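Local coordinates for protein cyclic nucleotide-gated potassium channel mll3241 (Mesorhizobium loti, PDB 4MUV) that forms a tetrameric potassium channel opened by cyclic AMP, of which this chain is the cytoplasmic cyclic nucleotide-binding domain, at residues M59-E64 against L107-A112. The protein carries 3 engineered substitutions. Numbering follows the deposited sequence. Where two conformers were deposited one is given.
Sequences MFFVVE and LSLHSA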
ATOM      1  N   MET A  59       1.854  -1.966   4.092  1.00  8.13           N
ATOM      2  CA  MET A  59       1.213  -1.983   2.777  1.00  7.75           C
ATOM      3  C   MET A  59       1.648  -0.742   2.014  1.00  7.73           C
ATOM      4  O   MET A  59       2.386   0.100   2.545  1.00  8.84           O
ATOM      5  CB  MET A  59      -0.309  -2.098   2.857  1.00  7.82           C
ATOM      6  CG  MET A  59      -0.976  -0.887   3.455  1.00 10.20           C
ATOM      7  SD  MET A  59      -2.760  -0.844   3.204  1.00 11.79           S
ATOM      8  CE  MET A  59      -2.828  -0.609   1.432  1.00 11.71           C
ATOM      9  N   PHE A  60       1.218  -0.655   0.761  1.00  7.36           N
ATOM     10  CA  PHE A  60       1.781   0.300  -0.180  1.00  7.51           C
ATOM     11  C   PHE A  60       0.682   0.903  -1.045  1.00  7.42           C
ATOM     12  O   PHE A  60      -0.213   0.189  -1.528  1.00  8.81           O
ATOM     13  CB  PHE A  60       2.770  -0.380  -1.103  1.00  9.18           C
ATOM     14  CG  PHE A  60       3.887  -1.087  -0.391  1.00 10.56           C
ATOM     15  CD1 PHE A  60       5.060  -0.416  -0.095  1.00 12.37           C
ATOM     16  CD2 PHE A  60       3.779  -2.419  -0.061  1.00 11.40           C
ATOM     17  CE1 PHE A  60       6.104  -1.051   0.545  1.00 14.67           C
ATOM     18  CE2 PHE A  60       4.823  -3.074   0.586  1.00 13.98           C
ATOM     19  CZ  PHE A  60       5.985  -2.384   0.887  1.00 15.50           C
ATOM     20  N   PHE A  61       0.762   2.221  -1.256  1.00  7.69           N
ATOM     21  CA  PHE A  61      -0.102   2.959  -2.177  1.00  7.94           C
ATOM     22  C   PHE A  61       0.736   3.350  -3.370  1.00  8.26           C
ATOM     23  O   PHE A  61       1.772   3.986  -3.236  1.00  9.46           O
ATOM     24  CB  PHE A  61      -0.682   4.185  -1.475  1.00  8.85           C
ATOM     25  CG  PHE A  61      -1.507   3.806  -0.298  1.00  9.34           C
ATOM     26  CD1 PHE A  61      -0.923   3.606   0.934  1.00  9.80           C
ATOM     27  CD2 PHE A  61      -2.864   3.573  -0.438  1.00  9.14           C
ATOM     28  CE1 PHE A  61      -1.681   3.210   2.002  1.00 11.58           C
ATOM     29  CE2 PHE A  61      -3.620   3.151   0.633  1.00 10.50           C
ATOM     30  CZ  PHE A  61      -3.027   2.976   1.856  1.00 12.99           C
ATOM     31  N   VAL A  62       0.293   2.951  -4.566  1.00  8.19           N
ATOM     32  CA  VAL A  62       1.028   3.298  -5.787  1.00  8.97           C
ATOM     33  C   VAL A  62       0.704   4.737  -6.167  1.00  8.65           C
ATOM     34  O   VAL A  62      -0.467   5.116  -6.259  1.00 10.24           O
ATOM     35  CB  VAL A  62       0.652   2.378  -6.963  1.00  8.82           C
ATOM     36  CG1 VAL A  62       1.440   2.726  -8.197  1.00  8.94           C
ATOM     37  CG2 VAL A  62       0.878   0.918  -6.596  1.00 10.32           C
ATOM     38  N   VAL A  63       1.735   5.556  -6.375  1.00  9.47           N
ATOM     39  CA  VAL A  63       1.508   6.965  -6.671  1.00 10.06           C
ATOM     40  C   VAL A  63       2.130   7.438  -7.971  1.00 13.13           C
ATOM     41  O   VAL A  63       1.691   8.462  -8.468  1.00 14.17           O
ATOM     42  CB  VAL A  63       1.845   7.877  -5.431  1.00 11.67           C
ATOM     43  CG1 VAL A  63       0.811   7.682  -4.312  1.00 12.54           C
ATOM     44  CG2 VAL A  63       3.216   7.629  -4.893  1.00 12.50           C
ATOM     45  N   GLU A  64       3.112   6.710  -8.507  1.00 12.36           N
ATOM     46  CA  GLU A  64       3.702   6.979  -9.830  1.00 12.65           C
ATOM     47  C   GLU A  64       4.197   5.647 -10.375  1.00 10.87           C
ATOM     48  O   GLU A  64       4.751   4.848  -9.621  1.00 11.51           O
ATOM     49  CB  GLU A  64       4.911   7.939  -9.758  1.00 13.40           C
ATOM     50  CG  GLU A  64       4.677   9.290  -9.064  1.00 15.81           C
ATOM     51  CD  GLU A  64       5.937  10.136  -8.952  1.00 16.97           C
ATOM     52  OE1 GLU A  64       7.038   9.590  -8.695  1.00 17.10           O
ATOM     53  OE2 GLU A  64       5.827  11.358  -9.091  1.00 17.44           O
ATOM     54  N   LEU A 107       3.857   4.988  -1.522  1.00  8.86           N
ATOM     55  CA  LEU A 107       3.756   5.448  -0.138  1.00  8.38           C
ATOM     56  C   LEU A 107       3.545   4.203   0.727  1.00  8.15           C
ATOM     57  O   LEU A 107       2.548   3.498   0.584  1.00  9.43           O
ATOM     58  CB  LEU A 107       2.615   6.457   0.035  1.00  8.48           C
ATOM     59  CG  LEU A 107       2.795   7.766  -0.733  1.00  9.80           C
ATOM     60  CD1 LEU A 107       1.519   8.570  -0.717  1.00 11.15           C
ATOM     61  CD2 LEU A 107       3.915   8.584  -0.125  1.00 12.91           C
ATOM     62  N   SER A 108       4.507   3.942   1.611  1.00  7.41           N
ATOM     63  CA  SER A 108       4.497   2.783   2.503  0.59  7.49           C
ATOM     64  C   SER A 108       3.841   3.121   3.822  1.00  8.02           C
ATOM     65  O   SER A 108       4.185   4.135   4.424  1.00  9.76           O
ATOM     66  CB  SER A 108       5.940   2.324   2.756  0.59  8.65           C
ATOM     67  OG  SER A 108       5.999   1.209   3.623  0.59  9.68           O
ATOM     68  N   LEU A 109       2.937   2.263   4.259  1.00  8.36           N
ATOM     69  CA  LEU A 109       2.209   2.430   5.500  1.00  8.95           C
ATOM     70  C   LEU A 109       2.479   1.220   6.377  1.00  9.29           C
ATOM     71  O   LEU A 109       2.125   0.093   6.024  1.00  9.37           O
ATOM     72  CB  LEU A 109       0.718   2.510   5.202  1.00 10.38           C
ATOM     73  CG  LEU A 109      -0.204   2.737   6.395  1.00 12.09           C
ATOM     74  CD1 LEU A 109       0.033   4.130   6.953  1.00 15.18           C
ATOM     75  CD2 LEU A 109      -1.669   2.566   6.002  1.00 15.05           C
ATOM     76  N   HIS A 110       3.139   1.444   7.508  1.00  9.51           N
ATOM     77  CA  HIS A 110       3.456   0.354   8.412  1.00 10.52           C
ATOM     78  C   HIS A 110       2.201  -0.150   9.118  1.00  8.73           C
ATOM     79  O   HIS A 110       1.217   0.561   9.274  1.00  8.89           O
ATOM     80  CB  HIS A 110       4.503   0.799   9.413  1.00 16.69           C
ATOM     81  CG  HIS A 110       5.894   0.817   8.861  1.00 23.07           C
ATOM     82  ND1 HIS A 110       6.207   1.298   7.605  1.00 26.53           N
ATOM     83  CD2 HIS A 110       7.062   0.420   9.411  1.00 27.16           C
ATOM     84  CE1 HIS A 110       7.510   1.202   7.409  1.00 27.88           C
ATOM     85  NE2 HIS A 110       8.049   0.667   8.487  1.00 30.55           N
ATOM     86  N   SER A 111       2.245  -1.396   9.557  1.00 10.55           N
ATOM     87  CA  SER A 111       1.101  -2.060  10.163  0.57 10.82           C
ATOM     88  C   SER A 111       0.440  -1.254  11.280  1.00 10.80           C
ATOM     89  O   SER A 111      -0.772  -1.149  11.327  1.00 10.62           O
ATOM     90  CB  SER A 111       1.502  -3.442  10.680  0.57 12.12           C
ATOM     91  OG  SER A 111       0.361  -4.127  11.156  0.57 12.80           O
ATOM     92  N   ALA A 112       1.243  -0.677  12.174  1.00 10.60           N
ATOM     93  CA  ALA A 112       0.643   0.035  13.292  1.00 11.73           C
ATOM     94  C   ALA A 112      -0.245   1.163  12.784  1.00 10.30           C
ATOM     95  O   ALA A 112      -1.316   1.433  13.320  1.00 10.56           O
ATOM     96  CB  ALA A 112       1.698   0.607  14.205  1.00 14.00           C
TER
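Leu107 and Leu109 have the most surface buried here; Leu109 lies at the edge of the Phe61 ring and Leu107 against Val63, both on the neighbouring antiparallel strand. Four backbone hydrogen bonds join the strands. Met59 and Leu109 form one hydrogen-bonded pair, with Leu109 N to Met59 O at 2.8 Å and nearly straight (174°). Phe61 and Leu107 form the next, with Phe61 N to Leu107 O at 2.9 Å. Between them, Phe60 and Ser108 make a non-hydrogen-bonded pair.

On the face carrying Met59, Phe61, Leu107 and Leu109, the contact is almost wholly apolar. Phe61 has CG anti to its carbonyl carbon (chi1 -61°), and its ring reaches Leu109 with an edge. Ring atom CE1 of Phe61 meets CD2 of Leu109 at 4.1 Å, near the ring plane. Met59 lies alongside Leu109, its CG 4.2 Å from Leu109 CB. Leu107 has its main partner in Val63, which it crosses at about a right angle, its CD1 3.8 Å from Val63 CG1. Helix 13-17 packs on Leu107 and Val63, and Phe114 and Leu117 of helix 111-120 pack on Leu109.

The opposite face differs. The Phe60 ring passes obliquely by Ser108, with CE1 3.8 Å from OG, and also meets Phe83 of the cyclic GMP pocket. The pairing continues past Leu107 as a classic beta bulge, in which Val63 and Glu64 both face Ser105.

These are central strands of one sheet of the domain's beta roll. Paired backbone polar groups and an oily face under helices are consistent with a well-packed core, with the nucleotide pocket close to its Met59 end.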